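Local coordinates for protein DNA polymerase (Bacillus phage phi29, PDB 2PY5) that replicates the viral genome from a protein primer by strand displacement, with high processivity and fidelity, and proofreads with a 3'-5' exonuclease, at residues F[178-186]-F[377-385]; F[22-30]-F[39-50]. The protein carries 2 engineered substitutions. All coordinates share one frame; numbering follows the deposited sequence.

Contact 1: F[178-186]-F[377-385]; sequences LIQFKQGLD and AIKQLAKLM
Ile179 and Gln180, in the last turns of a helix, face Ala377 and Leu381 of a second helix whose axis passes 10.3 Å away at a signed crossing angle of -63°. Just beyond the first helix the chain leaves helical geometry at Gly184, whose positive phi (98°) belongs to a Schellman motif, and Leu185 turns toward the same partner. No hydrogen bond spans the interface; shape does the work. Leu381 buries the largest area of any residue here. With CG anti to its carbonyl carbon (chi1 -68°), its methyls divide the work: CD1 lies 3.8 Å from Gln180 CA and 3.5 Å from Gln183 CG, while CD2 follows the extended side chain of Gln180. Ile179 sets both CG2 and CD1 against Ala377 CB, each at 3.8 Å, the small alanine admitting the branched chain. At the other end Leu185 CD1 meets Met385 SD at 3.9 Å.

Two glutamines join the apolar side chains, Gln183 at the margin, and each has its amide anchored. Gln183 folds back at chi2, and its NE2 donates to Ile179 O at 3.0 Å, while Gln183 N reaches the same oxygen from the other face of the carbonyl plane; the bent side chain is thus held across Ile378. Gln180 NE2, in touch with Leu384 CD2, is bonded to Lys125 O.

This is helix-helix packing between domains: an exonuclease-domain helix end leans on the polymerization-domain helix carrying Lys379, which stabilises the incoming nucleotide, Lys383, a nucleotide-binding residue probably involved in its selection, and Leu384, probably a positioner of the templating nucleotide.

Contact 2: F[22-30]-F[39-50]; sequences CRVWAYGYM and KIGNSLDEFMAW. With EDO (1,2-ethanediol), chain P.
Tyr27 lies between Gly41 of the neighbouring antiparallel strand and Phe47 of the helix that follows, its ring sandwiched by the two. Gly41 CA sits over one face, 3.9 Å from the ring centroid, and Phe47 CB lies over the opposite face at the same distance. Gly41 is the hollow: its bare CA lets the ring lie close against the backbone. Chi1 of 73° places the ring of Tyr27 between its own backbone N and carbonyl carbon, leaning across the neighbouring strand, and its OH gives a 2.6 Å bond to Glu46 OE1 on the anti side of the carboxylate.

Tyr29, on the same face of the hairpin, is the second filler. Its ring is stacked face-to-face on the six-membered ring of Trp50, planes parallel and centroids 3.8 Å apart, while Lys39 CB makes a CH-pi contact over its other face. Phe47 fits obliquely beside both tyrosines, its plane turned 47° from that of Tyr27.

Paired backbone bonds join Tyr27 to Gly41 and Tyr29 to Lys39. Ahead of the paired residues, Val24 CG2 meets Leu44 CD2, and a water links Val24 O to Leu44 N. Ser43 OG caps the helix by accepting from Glu46 N and also bonds a 1,2-ethanediol, probably from the crystallisation liquor.

Strand 38-41 forms one edge of a mixed sheet, with 24-31 between it and 8-15. On the helix side Phe47 and Trp50 meet Phe13 and Tyr9 edge-to-face, and Leu44 touches Trp73 of helix 63-76; Ile40 instead packs on Tyr163 of helix 160-182.

From the N terminus, contact 2 closes first: the short loop between strands 24-31 and 38-41 folds the chain on itself, and helix 44-54 completes a local unit of the exonuclease domain. Contact 1 opens only later, at the end of helix 160-182, and closes after 190 intervening residues, so the two loops follow in series and neither encloses nor crosses the other. One is a tie within a domain, the other a tie between the exonuclease and polymerization regions. Their centres lie about 29 Å apart and their nearest atoms about 9 Å, yet helix 160-182 connects them: it packs against the hairpin of contact 2 on the face of Ile40 and supplies the helical end of contact 1.

Contact 1: F[178-186]-F[377-385]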
loop_
_atom_site.group_PDB
_atom_site.type_symbol
_atom_site.label_atom_id
_atom_site.label_comp_id
_atom_site.label_asym_id
_atom_site.label_seq_id
_atom_site.Cartn_x
_atom_site.Cartn_y
_atom_site.Cartn_z
ATOM N N LEU F 178 17.477 6.748 9.637
ATOM C CA LEU F 178 18.652 7.600 9.457
ATOM C C LEU F 178 19.171 7.546 8.007
ATOM O O LEU F 178 19.491 8.585 7.403
ATOM C CB LEU F 178 19.755 7.237 10.457
ATOM C CG LEU F 178 20.966 8.176 10.409
ATOM C CD1 LEU F 178 20.545 9.598 10.679
ATOM C CD2 LEU F 178 22.012 7.726 11.388
ATOM N N ILE F 179 19.256 6.343 7.432
ATOM C CA ILE F 179 19.649 6.200 6.040
ATOM C C ILE F 179 18.696 6.979 5.121
ATOM O O ILE F 179 19.146 7.689 4.238
ATOM C CB ILE F 179 19.720 4.709 5.614
ATOM C CG1 ILE F 179 20.848 3.986 6.367
ATOM C CG2 ILE F 179 19.934 4.584 4.139
ATOM C CD1 ILE F 179 20.657 2.472 6.430
ATOM N N GLN F 180 17.393 6.840 5.346
ATOM C CA GLN F 180 16.380 7.562 4.565
ATOM C C GLN F 180 16.565 9.090 4.663
ATOM O O GLN F 180 16.624 9.779 3.653
ATOM C CB GLN F 180 15.009 7.135 5.037
ATOM C CG GLN F 180 13.860 7.584 4.155
ATOM C CD GLN F 180 12.585 6.920 4.558
ATOM O OE1 GLN F 180 12.367 6.641 5.727
ATOM N NE2 GLN F 180 11.732 6.656 3.581
ATOM N N PHE F 181 16.707 9.586 5.879
ATOM C CA PHE F 181 16.888 11.022 6.104
ATOM C C PHE F 181 18.178 11.521 5.472
ATOM O O PHE F 181 18.211 12.604 4.857
ATOM C CB PHE F 181 16.886 11.347 7.610
ATOM C CG PHE F 181 15.581 11.061 8.320
ATOM C CD1 PHE F 181 14.371 10.983 7.641
ATOM C CD2 PHE F 181 15.571 10.877 9.697
ATOM C CE1 PHE F 181 13.183 10.724 8.328
ATOM C CE2 PHE F 181 14.383 10.624 10.377
ATOM C CZ PHE F 181 13.199 10.553 9.690
ATOM N N LYS F 182 19.251 10.730 5.550
ATOM C CA LYS F 182 20.520 11.128 4.928
ATOM C C LYS F 182 20.448 11.239 3.397
ATOM O O LYS F 182 21.235 11.957 2.782
ATOM C CB LYS F 182 21.650 10.171 5.327
ATOM C CG LYS F 182 22.144 10.365 6.745
ATOM C CD LYS F 182 23.217 9.334 7.088
ATOM C CE LYS F 182 23.902 9.633 8.418
ATOM N NZ LYS F 182 24.936 8.598 8.761
ATOM N N GLN F 183 19.504 10.522 2.783
ATOM C CA GLN F 183 19.260 10.608 1.356
ATOM C C GLN F 183 18.454 11.860 0.999
ATOM O O GLN F 183 18.300 12.159 -0.179
ATOM C CB GLN F 183 18.468 9.391 0.852
ATOM C CG GLN F 183 19.074 8.037 1.102
ATOM C CD GLN F 183 20.552 8.021 0.964
ATOM O OE1 GLN F 183 21.076 8.182 -0.141
ATOM N NE2 GLN F 183 21.263 7.817 2.096
ATOM N N GLY F 184 17.931 12.552 2.006
ATOM C CA GLY F 184 17.130 13.756 1.773
ATOM C C GLY F 184 15.645 13.468 1.812
ATOM O O GLY F 184 14.831 14.349 1.549
ATOM N N LEU F 185 15.305 12.233 2.151
ATOM C CA LEU F 185 13.922 11.773 2.124
ATOM C C LEU F 185 13.325 11.943 3.512
ATOM O O LEU F 185 13.190 10.986 4.278
ATOM C CB LEU F 185 13.865 10.310 1.647
ATOM C CG LEU F 185 13.962 9.975 0.145
ATOM C CD1 LEU F 185 14.474 11.096 -0.748
ATOM C CD2 LEU F 185 14.749 8.692 -0.079
ATOM N N ASP F 186 12.997 13.183 3.860
ATOM C CA ASP F 186 12.651 13.467 5.258
ATOM C C ASP F 186 11.254 14.045 5.464
ATOM O O ASP F 186 10.974 14.617 6.525
ATOM C CB ASP F 186 13.692 14.396 5.867
ATOM C CG ASP F 186 13.781 15.702 5.167
ATOM O OD1 ASP F 186 14.779 16.438 5.404
ATOM O OD2 ASP F 186 12.888 16.020 4.346
ATOM N N ALA F 377 20.007 -0.867 1.454
ATOM C CA ALA F 377 19.144 0.219 1.856
ATOM C C ALA F 377 18.879 1.253 0.768
ATOM O O ALA F 377 17.734 1.577 0.484
ATOM C CB ALA F 377 19.690 0.898 3.136
ATOM N N ILE F 378 19.929 1.774 0.151
ATOM C CA ILE F 378 19.747 2.821 -0.850
ATOM C C ILE F 378 18.967 2.300 -2.074
ATOM O O ILE F 378 18.166 3.035 -2.681
ATOM C CB ILE F 378 21.085 3.461 -1.247
ATOM C CG1 ILE F 378 21.599 4.288 -0.067
ATOM C CG2 ILE F 378 20.929 4.333 -2.480
ATOM C CD1 ILE F 378 22.991 4.819 -0.270
ATOM N N LYS F 379 19.189 1.031 -2.422
ATOM C CA LYS F 379 18.427 0.419 -3.510
ATOM C C LYS F 379 16.944 0.393 -3.155
ATOM O O LYS F 379 16.109 0.722 -3.982
ATOM C CB LYS F 379 18.896 -1.000 -3.802
ATOM C CG LYS F 379 18.166 -1.639 -4.979
ATOM C CD LYS F 379 18.707 -3.002 -5.290
ATOM C CE LYS F 379 18.148 -3.537 -6.583
ATOM N NZ LYS F 379 18.909 -4.727 -7.044
ATOM N N GLN F 380 16.621 0.012 -1.918
ATOM C CA GLN F 380 15.216 -0.044 -1.496
ATOM C C GLN F 380 14.579 1.327 -1.541
ATOM O O GLN F 380 13.389 1.464 -1.826
ATOM C CB GLN F 380 15.070 -0.585 -0.057
ATOM C CG GLN F 380 15.692 -1.932 0.192
ATOM C CD GLN F 380 15.504 -2.895 -0.950
ATOM O OE1 GLN F 380 14.378 -3.171 -1.365
ATOM N NE2 GLN F 380 16.612 -3.413 -1.473
ATOM N N LEU F 381 15.352 2.349 -1.188
ATOM C CA LEU F 381 14.830 3.695 -1.170
ATOM C C LEU F 381 14.572 4.195 -2.583
ATOM O O LEU F 381 13.608 4.914 -2.807
ATOM C CB LEU F 381 15.762 4.634 -0.425
ATOM C CG LEU F 381 15.849 4.369 1.072
ATOM C CD1 LEU F 381 16.950 5.255 1.638
ATOM C CD2 LEU F 381 14.517 4.604 1.786
ATOM N N ALA F 382 15.419 3.796 -3.529
ATOM C CA ALA F 382 15.197 4.149 -4.941
ATOM C C ALA F 382 13.913 3.512 -5.462
ATOM O O ALA F 382 13.131 4.146 -6.167
ATOM C CB ALA F 382 16.396 3.734 -5.786
ATOM N N LYS F 383 13.684 2.253 -5.104
ATOM C CA LYS F 383 12.445 1.568 -5.446
ATOM C C LYS F 383 11.255 2.291 -4.834
ATOM O O LYS F 383 10.223 2.494 -5.468
ATOM C CB LYS F 383 12.505 0.126 -4.961
ATOM C CG LYS F 383 13.561 -0.695 -5.693
ATOM C CD LYS F 383 13.912 -1.967 -4.960
ATOM C CE LYS F 383 12.763 -2.923 -4.883
ATOM N NZ LYS F 383 13.171 -4.142 -4.104
ATOM N N LEU F 384 11.408 2.693 -3.577
ATOM C CA LEU F 384 10.356 3.407 -2.895
ATOM C C LEU F 384 10.027 4.728 -3.593
ATOM O O LEU F 384 8.859 5.071 -3.773
ATOM C CB LEU F 384 10.751 3.632 -1.427
ATOM C CG LEU F 384 9.667 3.976 -0.430
ATOM C CD1 LEU F 384 8.550 2.927 -0.362
ATOM C CD2 LEU F 384 10.334 4.132 0.932
ATOM N N MET F 385 11.045 5.456 -4.039
ATOM C CA MET F 385 10.810 6.710 -4.755
ATOM C C MET F 385 10.048 6.473 -6.072
ATOM O O MET F 385 9.111 7.187 -6.406
ATOM C CB MET F 385 12.130 7.424 -5.039
ATOM C CG MET F 385 12.760 8.064 -3.805
ATOM S SD MET F 385 11.832 9.461 -3.181
ATOM C CE MET F 385 12.177 10.729 -4.412
#

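Contact 2: F[22-30]-F[39-50]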
loop_
_atom_site.group_PDB
_atom_site.type_symbol
_atom_site.label_atom_id
_atom_site.label_comp_id
_atom_site.label_asym_id
_atom_site.label_seq_id
_atom_site.Cartn_x
_atom_site.Cartn_y
_atom_site.Cartn_z
ATOM N N CYS F 22 -5.148 -4.474 29.639
ATOM C CA CYS F 22 -4.362 -4.056 28.500
ATOM C C CYS F 22 -3.509 -2.857 28.865
ATOM O O CYS F 22 -4.031 -1.781 29.185
ATOM C CB CYS F 22 -5.306 -3.715 27.357
ATOM S SG CYS F 22 -4.532 -3.094 25.886
ATOM N N ARG F 23 -2.196 -3.053 28.824
ATOM C CA ARG F 23 -1.258 -2.020 29.221
ATOM C C ARG F 23 0.128 -2.263 28.643
ATOM O O ARG F 23 0.476 -3.363 28.275
ATOM C CB ARG F 23 -1.184 -1.951 30.748
ATOM C CG ARG F 23 -0.852 -3.242 31.393
ATOM C CD ARG F 23 -0.942 -3.205 32.930
ATOM N NE ARG F 23 -1.166 -4.571 33.388
ATOM C CZ ARG F 23 -0.241 -5.531 33.454
ATOM N NH1 ARG F 23 1.031 -5.302 33.170
ATOM N NH2 ARG F 23 -0.603 -6.743 33.801
ATOM N N VAL F 24 0.918 -1.207 28.599
ATOM C CA VAL F 24 2.335 -1.294 28.230
ATOM C C VAL F 24 3.114 -1.980 29.360
ATOM O O VAL F 24 2.988 -1.591 30.533
ATOM C CB VAL F 24 2.897 0.128 27.965
ATOM C CG1 VAL F 24 4.417 0.121 27.799
ATOM C CG2 VAL F 24 2.221 0.726 26.735
ATOM N N TRP F 25 3.883 -3.018 29.024
ATOM C CA TRP F 25 4.808 -3.621 29.994
ATOM C C TRP F 25 6.273 -3.298 29.707
ATOM O O TRP F 25 7.126 -3.517 30.552
ATOM C CB TRP F 25 4.592 -5.134 30.152
ATOM C CG TRP F 25 4.886 -5.990 28.935
ATOM C CD1 TRP F 25 3.974 -6.455 28.046
ATOM C CD2 TRP F 25 6.155 -6.514 28.528
ATOM N NE1 TRP F 25 4.585 -7.250 27.110
ATOM C CE2 TRP F 25 5.928 -7.299 27.376
ATOM C CE3 TRP F 25 7.460 -6.422 29.037
ATOM C CZ2 TRP F 25 6.963 -7.954 26.700
ATOM C CZ3 TRP F 25 8.489 -7.087 28.367
ATOM C CH2 TRP F 25 8.229 -7.844 27.211
ATOM N N ALA F 26 6.553 -2.777 28.510
ATOM C CA ALA F 26 7.890 -2.287 28.183
ATOM C C ALA F 26 7.825 -1.163 27.167
ATOM O O ALA F 26 6.947 -1.148 26.315
ATOM C CB ALA F 26 8.775 -3.411 27.646
ATOM N N TYR F 27 8.745 -0.205 27.296
ATOM C CA TYR F 27 8.977 0.799 26.266
ATOM C C TYR F 27 10.459 0.826 25.933
ATOM O O TYR F 27 11.304 0.439 26.746
ATOM C CB TYR F 27 8.545 2.194 26.731
ATOM C CG TYR F 27 9.466 2.834 27.770
ATOM C CD1 TYR F 27 10.654 3.477 27.395
ATOM C CD2 TYR F 27 9.161 2.786 29.128
ATOM C CE1 TYR F 27 11.499 4.064 28.353
ATOM C CE2 TYR F 27 9.993 3.378 30.074
ATOM C CZ TYR F 27 11.170 4.011 29.673
ATOM O OH TYR F 27 12.013 4.589 30.610
ATOM N N GLY F 28 10.766 1.331 24.743
ATOM C CA GLY F 28 12.134 1.628 24.365
ATOM C C GLY F 28 12.120 2.888 23.536
ATOM O O GLY F 28 11.186 3.114 22.754
ATOM N N TYR F 29 13.143 3.718 23.721
ATOM C CA TYR F 29 13.458 4.806 22.785
ATOM C C TYR F 29 14.930 4.828 22.447
ATOM O O TYR F 29 15.747 4.449 23.251
ATOM C CB TYR F 29 12.990 6.181 23.300
ATOM C CG TYR F 29 13.689 6.727 24.528
ATOM C CD1 TYR F 29 14.989 7.265 24.449
ATOM C CD2 TYR F 29 13.048 6.745 25.758
ATOM C CE1 TYR F 29 15.630 7.782 25.570
ATOM C CE2 TYR F 29 13.681 7.263 26.883
ATOM C CZ TYR F 29 14.975 7.792 26.774
ATOM O OH TYR F 29 15.624 8.302 27.880
ATOM N N MET F 30 15.248 5.265 21.228
ATOM C CA MET F 30 16.628 5.324 20.753
ATOM C C MET F 30 16.770 6.527 19.818
ATOM O O MET F 30 16.001 6.674 18.884
ATOM C CB MET F 30 17.012 4.031 20.018
ATOM C CG MET F 30 18.420 4.058 19.442
ATOM S SD MET F 30 18.989 2.494 18.754
ATOM C CE MET F 30 19.396 1.589 20.234
ATOM N N LYS F 39 16.988 4.087 25.960
ATOM C CA LYS F 39 16.506 3.618 27.242
ATOM C C LYS F 39 15.345 2.655 27.054
ATOM O O LYS F 39 14.473 2.867 26.207
ATOM C CB LYS F 39 16.079 4.792 28.120
ATOM C CG LYS F 39 15.699 4.340 29.544
ATOM C CD LYS F 39 15.710 5.451 30.578
ATOM C CE LYS F 39 15.229 4.936 31.952
ATOM N NZ LYS F 39 16.229 4.059 32.655
ATOM N N ILE F 40 15.370 1.582 27.832
ATOM C CA ILE F 40 14.268 0.632 27.904
ATOM C C ILE F 40 13.797 0.540 29.352
ATOM O O ILE F 40 14.613 0.428 30.273
ATOM C CB ILE F 40 14.709 -0.745 27.371
ATOM C CG1 ILE F 40 14.965 -0.650 25.861
ATOM C CG2 ILE F 40 13.665 -1.825 27.680
ATOM C CD1 ILE F 40 15.805 -1.765 25.313
ATOM N N GLY F 41 12.478 0.596 29.546
ATOM C CA GLY F 41 11.881 0.564 30.878
ATOM C C GLY F 41 10.540 -0.142 30.868
ATOM O O GLY F 41 10.060 -0.563 29.811
ATOM N N ASN F 42 9.921 -0.240 32.044
ATOM C CA ASN F 42 8.697 -1.023 32.192
ATOM C C ASN F 42 7.498 -0.202 32.665
ATOM O O ASN F 42 6.536 -0.750 33.181
ATOM C CB ASN F 42 8.948 -2.236 33.098
ATOM C CG ASN F 42 9.110 -1.866 34.565
ATOM O OD1 ASN F 42 9.168 -0.678 34.915
ATOM N ND2 ASN F 42 9.169 -2.886 35.445
ATOM N N SER F 43 7.550 1.108 32.453
ATOM C CA SER F 43 6.490 2.023 32.909
ATOM C C SER F 43 6.101 3.032 31.840
ATOM O O SER F 43 6.929 3.817 31.424
ATOM C CB SER F 43 6.981 2.778 34.143
ATOM O OG SER F 43 6.116 3.840 34.489
ATOM N N LEU F 44 4.841 3.005 31.402
ATOM C CA LEU F 44 4.338 4.024 30.479
ATOM C C LEU F 44 4.394 5.401 31.116
ATOM O O LEU F 44 4.696 6.383 30.437
ATOM C CB LEU F 44 2.909 3.718 30.006
ATOM C CG LEU F 44 2.314 4.664 28.961
ATOM C CD1 LEU F 44 3.247 4.788 27.723
ATOM C CD2 LEU F 44 0.937 4.219 28.496
ATOM N N ASP F 45 4.102 5.498 32.408
ATOM C CA ASP F 45 4.193 6.779 33.101
ATOM C C ASP F 45 5.586 7.375 32.951
ATOM O O ASP F 45 5.728 8.554 32.684
ATOM C CB ASP F 45 3.895 6.625 34.590
ATOM C CG ASP F 45 2.408 6.497 34.910
ATOM O OD1 ASP F 45 1.558 6.846 34.072
ATOM O OD2 ASP F 45 2.086 6.091 36.064
ATOM N N GLU F 46 6.601 6.543 33.138
ATOM C CA GLU F 46 7.978 6.978 33.001
ATOM C C GLU F 46 8.255 7.440 31.569
ATOM O O GLU F 46 8.880 8.493 31.361
ATOM C CB GLU F 46 8.904 5.831 33.361
ATOM C CG GLU F 46 10.344 6.208 33.421
ATOM C CD GLU F 46 11.174 5.081 33.961
ATOM O OE1 GLU F 46 11.559 4.197 33.167
ATOM O OE2 GLU F 46 11.413 5.067 35.198
ATOM N N PHE F 47 7.805 6.643 30.602
ATOM C CA PHE F 47 8.011 6.964 29.178
ATOM C C PHE F 47 7.364 8.310 28.850
ATOM O O PHE F 47 7.979 9.190 28.221
ATOM C CB PHE F 47 7.397 5.890 28.287
ATOM C CG PHE F 47 7.515 6.208 26.803
ATOM C CD1 PHE F 47 8.749 6.051 26.159
ATOM C CD2 PHE F 47 6.427 6.648 26.062
ATOM C CE1 PHE F 47 8.891 6.363 24.801
ATOM C CE2 PHE F 47 6.567 6.943 24.700
ATOM C CZ PHE F 47 7.810 6.792 24.084
ATOM N N MET F 48 6.113 8.463 29.254
ATOM C CA MET F 48 5.356 9.670 28.901
ATOM C C MET F 48 5.920 10.935 29.589
ATOM O O MET F 48 5.875 12.032 29.020
ATOM C CB MET F 48 3.865 9.498 29.208
ATOM C CG MET F 48 3.214 8.479 28.310
ATOM S SD MET F 48 3.323 8.856 26.536
ATOM C CE MET F 48 2.453 10.437 26.433
ATOM N N ALA F 49 6.433 10.810 30.808
ATOM C CA ALA F 49 7.115 11.937 31.439
ATOM C C ALA F 49 8.274 12.415 30.545
ATOM O O ALA F 49 8.462 13.610 30.368
ATOM C CB ALA F 49 7.621 11.560 32.849
ATOM N N TRP F 50 9.016 11.465 29.981
ATOM C CA TRP F 50 10.102 11.755 29.057
ATOM C C TRP F 50 9.558 12.411 27.774
ATOM O O TRP F 50 10.091 13.447 27.318
ATOM C CB TRP F 50 10.885 10.469 28.749
ATOM C CG TRP F 50 11.884 10.625 27.639
ATOM C CD1 TRP F 50 13.138 11.163 27.736
ATOM C CD2 TRP F 50 11.714 10.241 26.266
ATOM N NE1 TRP F 50 13.750 11.144 26.507
ATOM C CE2 TRP F 50 12.907 10.580 25.591
ATOM C CE3 TRP F 50 10.675 9.635 25.540
ATOM C CZ2 TRP F 50 13.082 10.349 24.227
ATOM C CZ3 TRP F 50 10.855 9.403 24.177
ATOM C CH2 TRP F 50 12.064 9.750 23.543
HETATM C C1 EDO P . 5.704 5.534 37.485
HETATM O O1 EDO P . 6.881 4.993 36.877
HETATM C C2 EDO P . 4.568 4.518 37.463
HETATM O O2 EDO P . 3.373 5.074 38.040
HETATM O O HOH W 1 2.900 0.768 32.019
#